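Local coordinates for SAM-dependent methyltransferase (PDB 5BP7), which binds S-adenosyl-L-homocysteine and is probably a methyltransferase that uses S-adenosylmethionine as methyl donor, at residues Leu57-Ser70 with His81-Thr95. Numbering follows the deposited sequence.
With SAH (S-adenosyl-L-homocysteine), chain D.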
ATOM      1  N   LEU A  57       9.516 -13.926 -10.376  1.00 40.30           N
ATOM      2  CA  LEU A  57      10.169 -14.295  -9.156  1.00 42.87           C
ATOM      3  C   LEU A  57      10.428 -15.797  -9.042  1.00 44.38           C
ATOM      4  O   LEU A  57       9.518 -16.611  -9.119  1.00 43.78           O
ATOM      5  CB  LEU A  57       9.309 -13.960  -7.971  1.00 42.32           C
ATOM      6  CG  LEU A  57       8.766 -12.547  -7.762  1.00 41.98           C
ATOM      7  CD1 LEU A  57       7.525 -12.559  -6.898  1.00 40.96           C
ATOM      8  CD2 LEU A  57       9.842 -11.650  -7.168  1.00 43.08           C
ATOM      9  N   GLU A  58      11.685 -16.146  -8.818  1.00 46.69           N
ATOM     10  CA  GLU A  58      12.064 -17.531  -8.634  1.00 48.18           C
ATOM     11  C   GLU A  58      11.710 -17.993  -7.210  1.00 47.77           C
ATOM     12  O   GLU A  58      11.676 -17.175  -6.295  1.00 46.42           O
ATOM     13  CB  GLU A  58      13.533 -17.660  -8.981  1.00 51.13           C
ATOM     14  CG  GLU A  58      13.748 -17.459 -10.494  1.00 52.35           C
ATOM     15  CD  GLU A  58      15.179 -17.108 -10.869  1.00 56.24           C
ATOM     16  OE1 GLU A  58      16.088 -17.447 -10.088  1.00 60.87           O
ATOM     17  OE2 GLU A  58      15.426 -16.513 -11.952  1.00 59.00           O
ATOM     18  N   PRO A  59      11.422 -19.298  -7.029  1.00 39.93           N
ATOM     19  CA  PRO A  59      11.171 -19.793  -5.675  1.00 38.79           C
ATOM     20  C   PRO A  59      12.337 -19.521  -4.731  1.00 38.21           C
ATOM     21  O   PRO A  59      13.500 -19.568  -5.131  1.00 38.12           O
ATOM     22  CB  PRO A  59      10.982 -21.303  -5.864  1.00 40.84           C
ATOM     23  CG  PRO A  59      10.657 -21.491  -7.302  1.00 42.07           C
ATOM     24  CD  PRO A  59      11.365 -20.390  -8.035  1.00 41.45           C
ATOM     25  N   GLY A  60      12.004 -19.159  -3.504  1.00 37.03           N
ATOM     26  CA  GLY A  60      12.998 -18.860  -2.499  1.00 37.21           C
ATOM     27  C   GLY A  60      13.499 -17.417  -2.524  1.00 36.20           C
ATOM     28  O   GLY A  60      14.309 -17.065  -1.706  1.00 35.95           O
ATOM     29  N   THR A  61      13.035 -16.580  -3.453  1.00 35.55           N
ATOM     30  CA  THR A  61      13.409 -15.153  -3.483  1.00 34.89           C
ATOM     31  C   THR A  61      12.878 -14.552  -2.189  1.00 33.83           C
ATOM     32  O   THR A  61      11.762 -14.840  -1.805  1.00 32.50           O
ATOM     33  CB  THR A  61      12.751 -14.408  -4.673  1.00 34.61           C
ATOM     34  OG1 THR A  61      13.273 -14.907  -5.900  1.00 36.26           O
ATOM     35  CG2 THR A  61      12.980 -12.916  -4.600  1.00 34.04           C
ATOM     36  N   ARG A  62      13.692 -13.729  -1.549  1.00 33.14           N
ATOM     37  CA  ARG A  62      13.304 -13.081  -0.314  1.00 33.07           C
ATOM     38  C   ARG A  62      12.639 -11.726  -0.628  1.00 32.25           C
ATOM     39  O   ARG A  62      13.208 -10.892  -1.354  1.00 31.68           O
ATOM     40  CB  ARG A  62      14.528 -12.882   0.607  1.00 34.39           C
ATOM     41  CG  ARG A  62      14.198 -12.074   1.855  1.00 34.49           C
ATOM     42  CD  ARG A  62      15.284 -12.007   2.900  1.00 36.15           C
ATOM     43  NE  ARG A  62      15.151 -10.847   3.778  1.00 36.37           N
ATOM     44  CZ  ARG A  62      14.303 -10.728   4.805  1.00 36.66           C
ATOM     45  NH1 ARG A  62      13.427 -11.692   5.142  1.00 36.23           N
ATOM     46  NH2 ARG A  62      14.325  -9.609   5.515  1.00 37.58           N
ATOM     47  N   VAL A  63      11.476 -11.498  -0.032  1.00 30.95           N
ATOM     48  CA  VAL A  63      10.761 -10.235  -0.166  1.00 30.87           C
ATOM     49  C   VAL A  63      10.641  -9.522   1.195  1.00 30.62           C
ATOM     50  O   VAL A  63      10.101 -10.089   2.149  1.00 30.58           O
ATOM     51  CB  VAL A  63       9.319 -10.453  -0.735  1.00 31.25           C
ATOM     52  CG1 VAL A  63       8.583  -9.116  -0.896  1.00 30.70           C
ATOM     53  CG2 VAL A  63       9.356 -11.181  -2.066  1.00 31.37           C
ATOM     54  N   LEU A  64      11.154  -8.300   1.290  1.00 30.50           N
ATOM     55  CA  LEU A  64      10.933  -7.434   2.446  1.00 30.73           C
ATOM     56  C   LEU A  64       9.844  -6.446   2.081  1.00 30.56           C
ATOM     57  O   LEU A  64       9.938  -5.754   1.046  1.00 30.58           O
ATOM     58  CB  LEU A  64      12.204  -6.647   2.842  1.00 31.91           C
ATOM     59  CG  LEU A  64      12.061  -5.592   3.964  1.00 32.47           C
ATOM     60  CD1 LEU A  64      11.771  -6.261   5.280  1.00 32.77           C
ATOM     61  CD2 LEU A  64      13.323  -4.747   4.092  1.00 34.43           C
ATOM     62  N   ASP A  65       8.840  -6.344   2.939  1.00 30.97           N
ATOM     63  CA  ASP A  65       7.690  -5.460   2.703  1.00 31.41           C
ATOM     64  C   ASP A  65       7.496  -4.532   3.898  1.00 31.15           C
ATOM     65  O   ASP A  65       7.138  -4.979   4.975  1.00 31.17           O
ATOM     66  CB  ASP A  65       6.429  -6.302   2.444  1.00 32.15           C
ATOM     67  CG  ASP A  65       5.246  -5.478   1.921  1.00 34.08           C
ATOM     68  OD1 ASP A  65       5.437  -4.315   1.451  1.00 36.25           O
ATOM     69  OD2 ASP A  65       4.092  -5.994   1.959  1.00 35.72           O
ATOM     70  N   LEU A  66       7.770  -3.241   3.708  1.00 30.95           N
ATOM     71  CA  LEU A  66       7.584  -2.239   4.754  1.00 31.36           C
ATOM     72  C   LEU A  66       6.209  -1.600   4.636  1.00 31.34           C
ATOM     73  O   LEU A  66       5.849  -1.052   3.575  1.00 31.55           O
ATOM     74  CB  LEU A  66       8.655  -1.155   4.670  1.00 32.25           C
ATOM     75  CG  LEU A  66      10.119  -1.607   4.729  1.00 32.52           C
ATOM     76  CD1 LEU A  66      11.016  -0.396   4.866  1.00 34.25           C
ATOM     77  CD2 LEU A  66      10.374  -2.571   5.874  1.00 32.64           C
ATOM     78  N   GLY A  67       5.458  -1.651   5.730  1.00 31.28           N
ATOM     79  CA  GLY A  67       4.051  -1.261   5.728  1.00 31.52           C
ATOM     80  C   GLY A  67       3.235  -2.319   5.008  1.00 30.64           C
ATOM     81  O   GLY A  67       2.491  -2.005   4.065  1.00 31.52           O
ATOM     82  N   SER A  68       3.344  -3.555   5.482  1.00 30.40           N
ATOM     83  CA  SER A  68       2.819  -4.737   4.783  1.00 30.33           C
ATOM     84  C   SER A  68       1.308  -4.986   4.944  1.00 30.84           C
ATOM     85  O   SER A  68       0.764  -5.886   4.317  1.00 30.30           O
ATOM     86  CB  SER A  68       3.582  -5.985   5.206  1.00 30.39           C
ATOM     87  OG  SER A  68       3.626  -6.094   6.628  1.00 31.26           O
ATOM     88  N   GLY A  69       0.631  -4.174   5.750  1.00 31.73           N
ATOM     89  CA  GLY A  69      -0.831  -4.219   5.845  1.00 32.24           C
ATOM     90  C   GLY A  69      -1.311  -5.501   6.482  1.00 32.31           C
ATOM     91  O   GLY A  69      -0.792  -5.900   7.538  1.00 33.18           O
ATOM     92  N   SER A  70      -2.282  -6.148   5.835  1.00 31.70           N
ATOM     93  CA  SER A  70      -2.788  -7.437   6.252  1.00 31.73           C
ATOM     94  C   SER A  70      -2.076  -8.573   5.507  1.00 31.95           C
ATOM     95  O   SER A  70      -2.588  -9.685   5.406  1.00 32.18           O
ATOM     96  CB  SER A  70      -4.299  -7.498   6.070  1.00 32.25           C
ATOM     97  OG  SER A  70      -4.932  -6.523   6.900  1.00 33.63           O
ATOM     98  N   HIS A  81       4.271 -18.212  -5.894  1.00 34.69           N
ATOM     99  CA  HIS A  81       5.638 -18.131  -6.431  1.00 35.80           C
ATOM    100  C   HIS A  81       6.707 -18.829  -5.566  1.00 36.00           C
ATOM    101  O   HIS A  81       7.856 -18.934  -5.975  1.00 36.70           O
ATOM    102  CB  HIS A  81       5.965 -16.665  -6.769  1.00 35.05           C
ATOM    103  CG  HIS A  81       4.970 -16.048  -7.705  1.00 35.68           C
ATOM    104  ND1 HIS A  81       4.868 -16.412  -9.028  1.00 37.28           N
ATOM    105  CD2 HIS A  81       4.028 -15.093  -7.507  1.00 35.27           C
ATOM    106  CE1 HIS A  81       3.913 -15.705  -9.610  1.00 37.39           C
ATOM    107  NE2 HIS A  81       3.388 -14.897  -8.708  1.00 36.22           N
ATOM    108  N   GLY A  82       6.336 -19.243  -4.355  1.00 35.74           N
ATOM    109  CA  GLY A  82       7.276 -19.838  -3.420  1.00 35.85           C
ATOM    110  C   GLY A  82       8.301 -18.855  -2.869  1.00 35.11           C
ATOM    111  O   GLY A  82       9.442 -19.230  -2.581  1.00 34.59           O
ATOM    112  N   ILE A  83       7.916 -17.589  -2.737  1.00 34.19           N
ATOM    113  CA  ILE A  83       8.807 -16.601  -2.109  1.00 33.70           C
ATOM    114  C   ILE A  83       8.815 -16.815  -0.606  1.00 33.36           C
ATOM    115  O   ILE A  83       7.962 -17.499  -0.054  1.00 32.80           O
ATOM    116  CB  ILE A  83       8.457 -15.123  -2.453  1.00 33.06           C
ATOM    117  CG1 ILE A  83       7.058 -14.701  -1.960  1.00 32.53           C
ATOM    118  CG2 ILE A  83       8.607 -14.894  -3.946  1.00 33.81           C
ATOM    119  CD1 ILE A  83       7.040 -13.994  -0.626  1.00 32.64           C
ATOM    120  N   ILE A  84       9.824 -16.240   0.033  1.00 33.23           N
ATOM    121  CA  ILE A  84       9.879 -16.152   1.490  1.00 33.12           C
ATOM    122  C   ILE A  84       9.977 -14.666   1.810  1.00 32.57           C
ATOM    123  O   ILE A  84      10.317 -13.871   0.932  1.00 31.82           O
ATOM    124  CB  ILE A  84      11.087 -16.933   2.111  1.00 34.07           C
ATOM    125  CG1 ILE A  84      12.436 -16.419   1.588  1.00 34.68           C
ATOM    126  CG2 ILE A  84      10.946 -18.420   1.845  1.00 34.94           C
ATOM    127  CD1 ILE A  84      13.663 -16.974   2.296  1.00 36.01           C
ATOM    128  N   GLY A  85       9.762 -14.302   3.065  1.00 32.32           N
ATOM    129  CA  GLY A  85       9.991 -12.936   3.460  1.00 32.23           C
ATOM    130  C   GLY A  85       9.381 -12.465   4.755  1.00 33.18           C
ATOM    131  O   GLY A  85       8.842 -13.253   5.551  1.00 32.73           O
ATOM    132  N   THR A  86       9.453 -11.139   4.916  1.00 33.57           N
ATOM    133  CA  THR A  86       9.121 -10.442   6.150  1.00 33.95           C
ATOM    134  C   THR A  86       8.297  -9.210   5.837  1.00 32.87           C
ATOM    135  O   THR A  86       8.692  -8.396   4.996  1.00 33.09           O
ATOM    136  CB  THR A  86      10.402  -9.984   6.871  1.00 35.70           C
ATOM    137  OG1 THR A  86      11.249 -11.119   7.066  1.00 37.20           O
ATOM    138  CG2 THR A  86      10.077  -9.378   8.226  1.00 36.48           C
ATOM    139  N   GLY A  87       7.189  -9.064   6.538  1.00 32.38           N
ATOM    140  CA  GLY A  87       6.353  -7.881   6.446  1.00 32.54           C
ATOM    141  C   GLY A  87       6.310  -7.138   7.776  1.00 33.48           C
ATOM    142  O   GLY A  87       6.029  -7.746   8.802  1.00 33.84           O
ATOM    143  N   ILE A  88       6.576  -5.829   7.763  1.00 33.23           N
ATOM    144  CA  ILE A  88       6.524  -5.020   8.980  1.00 34.82           C
ATOM    145  C   ILE A  88       5.390  -4.042   8.856  1.00 34.49           C
ATOM    146  O   ILE A  88       5.304  -3.303   7.868  1.00 32.86           O
ATOM    147  CB  ILE A  88       7.829  -4.269   9.249  1.00 36.89           C
ATOM    148  CG1 ILE A  88       8.935  -5.289   9.514  1.00 38.72           C
ATOM    149  CG2 ILE A  88       7.713  -3.379  10.487  1.00 38.30           C
ATOM    150  CD1 ILE A  88      10.157  -5.043   8.683  1.00 40.32           C
ATOM    151  N   ASP A  89       4.547  -4.017   9.888  1.00 35.12           N
ATOM    152  CA  ASP A  89       3.394  -3.135   9.908  1.00 35.73           C
ATOM    153  C   ASP A  89       3.050  -2.645  11.309  1.00 37.89           C
ATOM    154  O   ASP A  89       3.109  -3.390  12.270  1.00 37.81           O
ATOM    155  CB  ASP A  89       2.176  -3.785   9.261  1.00 34.20           C
ATOM    156  CG  ASP A  89       1.151  -2.744   8.808  1.00 34.54           C
ATOM    157  OD1 ASP A  89       0.305  -2.311   9.632  1.00 35.02           O
ATOM    158  OD2 ASP A  89       1.198  -2.338   7.617  1.00 33.56           O
HETATM  159  N   MSE A  90       2.692  -1.372  11.381  1.00 40.32           N
HETATM  160  CA  MSE A  90       2.428  -0.697  12.637  1.00 44.72           C
HETATM  161  C   MSE A  90       1.105  -1.060  13.273  1.00 43.29           C
HETATM  162  O   MSE A  90       0.917  -0.831  14.477  1.00 45.28           O
HETATM  163  CB  MSE A  90       2.463   0.803  12.354  1.00 49.23           C
HETATM  164  CG  MSE A  90       2.597   1.583  13.637  1.00 55.76           C
HETATM  165 SE   MSE A  90       3.248   3.399  13.253  1.00 65.54          SE
HETATM  166  CE  MSE A  90       1.603   4.045  12.361  1.00 62.19           C
ATOM    167  N   SER A  91       0.180  -1.597  12.489  1.00 40.70           N
ATOM    168  CA  SER A  91      -1.163  -1.954  12.983  1.00 40.56           C
ATOM    169  C   SER A  91      -1.135  -3.284  13.694  1.00 40.19           C
ATOM    170  O   SER A  91      -0.713  -4.282  13.125  1.00 38.53           O
ATOM    171  CB  SER A  91      -2.180  -2.047  11.836  1.00 39.10           C
ATOM    172  OG  SER A  91      -3.416  -2.573  12.278  1.00 39.07           O
ATOM    173  N   GLN A  92      -1.618  -3.288  14.926  1.00 41.70           N
ATOM    174  CA  GLN A  92      -1.767  -4.532  15.693  1.00 42.86           C
ATOM    175  C   GLN A  92      -2.776  -5.458  14.994  1.00 41.50           C
ATOM    176  O   GLN A  92      -2.509  -6.630  14.792  1.00 39.97           O
ATOM    177  CB  GLN A  92      -2.195  -4.262  17.147  1.00 44.77           C
ATOM    178  N   LEU A  93      -3.922  -4.905  14.601  1.00 41.87           N
ATOM    179  CA  LEU A  93      -4.977  -5.693  13.946  1.00 40.63           C
ATOM    180  C   LEU A  93      -4.514  -6.278  12.619  1.00 38.44           C
ATOM    181  O   LEU A  93      -4.662  -7.474  12.383  1.00 37.61           O
ATOM    182  CB  LEU A  93      -6.253  -4.862  13.736  1.00 41.28           C
ATOM    183  CG  LEU A  93      -7.374  -5.596  12.970  1.00 41.16           C
ATOM    184  CD1 LEU A  93      -7.912  -6.785  13.754  1.00 41.88           C
ATOM    185  CD2 LEU A  93      -8.509  -4.637  12.597  1.00 41.97           C
ATOM    186  N   PHE A  94      -3.958  -5.441  11.746  1.00 36.77           N
ATOM    187  CA  PHE A  94      -3.561  -5.926  10.410  1.00 35.28           C
ATOM    188  C   PHE A  94      -2.435  -6.983  10.479  1.00 34.49           C
ATOM    189  O   PHE A  94      -2.402  -7.909   9.671  1.00 33.28           O
ATOM    190  CB  PHE A  94      -3.168  -4.779   9.466  1.00 34.95           C
ATOM    191  CG  PHE A  94      -4.230  -3.702   9.291  1.00 36.00           C
ATOM    192  CD1 PHE A  94      -5.591  -3.943   9.532  1.00 36.22           C
ATOM    193  CD2 PHE A  94      -3.852  -2.431   8.830  1.00 36.10           C
ATOM    194  CE1 PHE A  94      -6.527  -2.938   9.347  1.00 37.17           C
ATOM    195  CE2 PHE A  94      -4.799  -1.425   8.639  1.00 36.94           C
ATOM    196  CZ  PHE A  94      -6.138  -1.683   8.906  1.00 37.45           C
ATOM    197  N   THR A  95      -1.517  -6.822  11.431  1.00 34.76           N
ATOM    198  CA  THR A  95      -0.462  -7.817  11.686  1.00 34.66           C
ATOM    199  C   THR A  95      -1.071  -9.166  12.094  1.00 35.26           C
ATOM    200  O   THR A  95      -0.703 -10.197  11.546  1.00 35.15           O
ATOM    201  CB  THR A  95       0.564  -7.338  12.752  1.00 35.31           C
ATOM    202  OG1 THR A  95       1.274  -6.185  12.273  1.00 34.48           O
ATOM    203  CG2 THR A  95       1.579  -8.435  13.091  1.00 35.38           C
TER
HETATM  204  N   SAH D 301       1.157  -2.378   1.438  1.00 41.33           N
HETATM  205  CA  SAH D 301      -0.094  -2.725   2.214  1.00 41.76           C
HETATM  206  CB  SAH D 301      -0.567  -1.604   3.156  1.00 39.24           C
HETATM  207  CG  SAH D 301      -0.735  -0.188   2.601  1.00 40.15           C
HETATM  208  SD  SAH D 301      -1.706   0.821   3.698  1.00 41.14           S
HETATM  209  C   SAH D 301      -1.227  -3.148   1.320  1.00 43.97           C
HETATM  210  O   SAH D 301      -1.145  -3.040   0.093  1.00 44.11           O
HETATM  211  OXT SAH D 301      -2.267  -3.623   1.797  1.00 42.83           O
HETATM  212  C5' SAH D 301      -0.514   1.682   4.741  1.00 40.01           C
HETATM  213  C4' SAH D 301      -0.018   0.734   5.833  1.00 39.18           C
HETATM  214  O4' SAH D 301       1.165   1.249   6.437  1.00 37.79           O
HETATM  215  C3' SAH D 301      -1.024   0.490   6.957  1.00 38.13           C
HETATM  216  O3' SAH D 301      -1.227  -0.922   7.071  1.00 36.07           O
HETATM  217  C2' SAH D 301      -0.385   1.050   8.215  1.00 38.44           C
HETATM  218  O2' SAH D 301      -0.633   0.226   9.350  1.00 40.49           O
HETATM  219  C1' SAH D 301       1.076   0.987   7.829  1.00 38.80           C
HETATM  220  N9  SAH D 301       2.020   1.937   8.432  1.00 38.67           N
HETATM  221  C8  SAH D 301       1.890   3.291   8.576  1.00 39.14           C
HETATM  222  N7  SAH D 301       2.959   3.834   9.117  1.00 38.69           N
HETATM  223  C5  SAH D 301       3.838   2.771   9.315  1.00 37.66           C
HETATM  224  C6  SAH D 301       5.138   2.680   9.857  1.00 36.47           C
HETATM  225  N6  SAH D 301       5.801   3.762  10.323  1.00 35.92           N
HETATM  226  N1  SAH D 301       5.741   1.465   9.921  1.00 33.88           N
HETATM  227  C2  SAH D 301       5.074   0.386   9.466  1.00 35.67           C
HETATM  228  N3  SAH D 301       3.841   0.357   8.942  1.00 37.40           N
HETATM  229  C4  SAH D 301       3.265   1.598   8.891  1.00 38.25           C
HETATM  230  O   HOH W   1       8.155 -18.996  -8.812  1.00 45.49           O
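D89, at the end of strand 84-89, holds both the glycine-rich loop after strand 62-66 and the ribose of S-adenosyl-L-homocysteine. D89 OD2 accepts from G69 N (2.7 Å), which arrives from above the carboxylate plane, and from the ligand's O3'. The other oxygen, D89 OD1, takes the ligand's O2' (2.7 Å) and, on its anti side, S91 N, closing an Asx turn; with CG anti to the backbone N (chi1 -159°), the carboxylate reaches loop and sugar together. G67 and S68 donate their backbone N-H groups to I88 O, and G67 O accepts from the ligand's amino N. G67 and G69 take positive phi in this bend, and G69 CA passes close by O3' of the ligand. The F94 ring turns an edge to O3', while S91 OG lies over one face and caps the helix through F94 N (3.0 Å). Behind the site, the two strands run nearly parallel (9°), their ladder reaching from I84 N–T61 O to G67 N–I88 O and continued by V129 and A131 beyond strand 62-66. On one face, the I88 CD1 tip meets L66 CD2 (3.7 Å) and L64 CD1; farther back, extended R62 sends NH1 to T86 OG1 (3.0 Å) in the guanidinium plane, its NE being bound to D125 O. G85 CA makes a close CA-H...O approach to V63 O (3.1 Å). This is the first beta-alpha-beta unit of a Rossmann-like class I methyltransferase; the paired hydroxyls on one carboxylate are consistent with recognition of the ribose, probably also of the methyl donor's, and the G69 bond and Asx turn would help to hold the carboxylate.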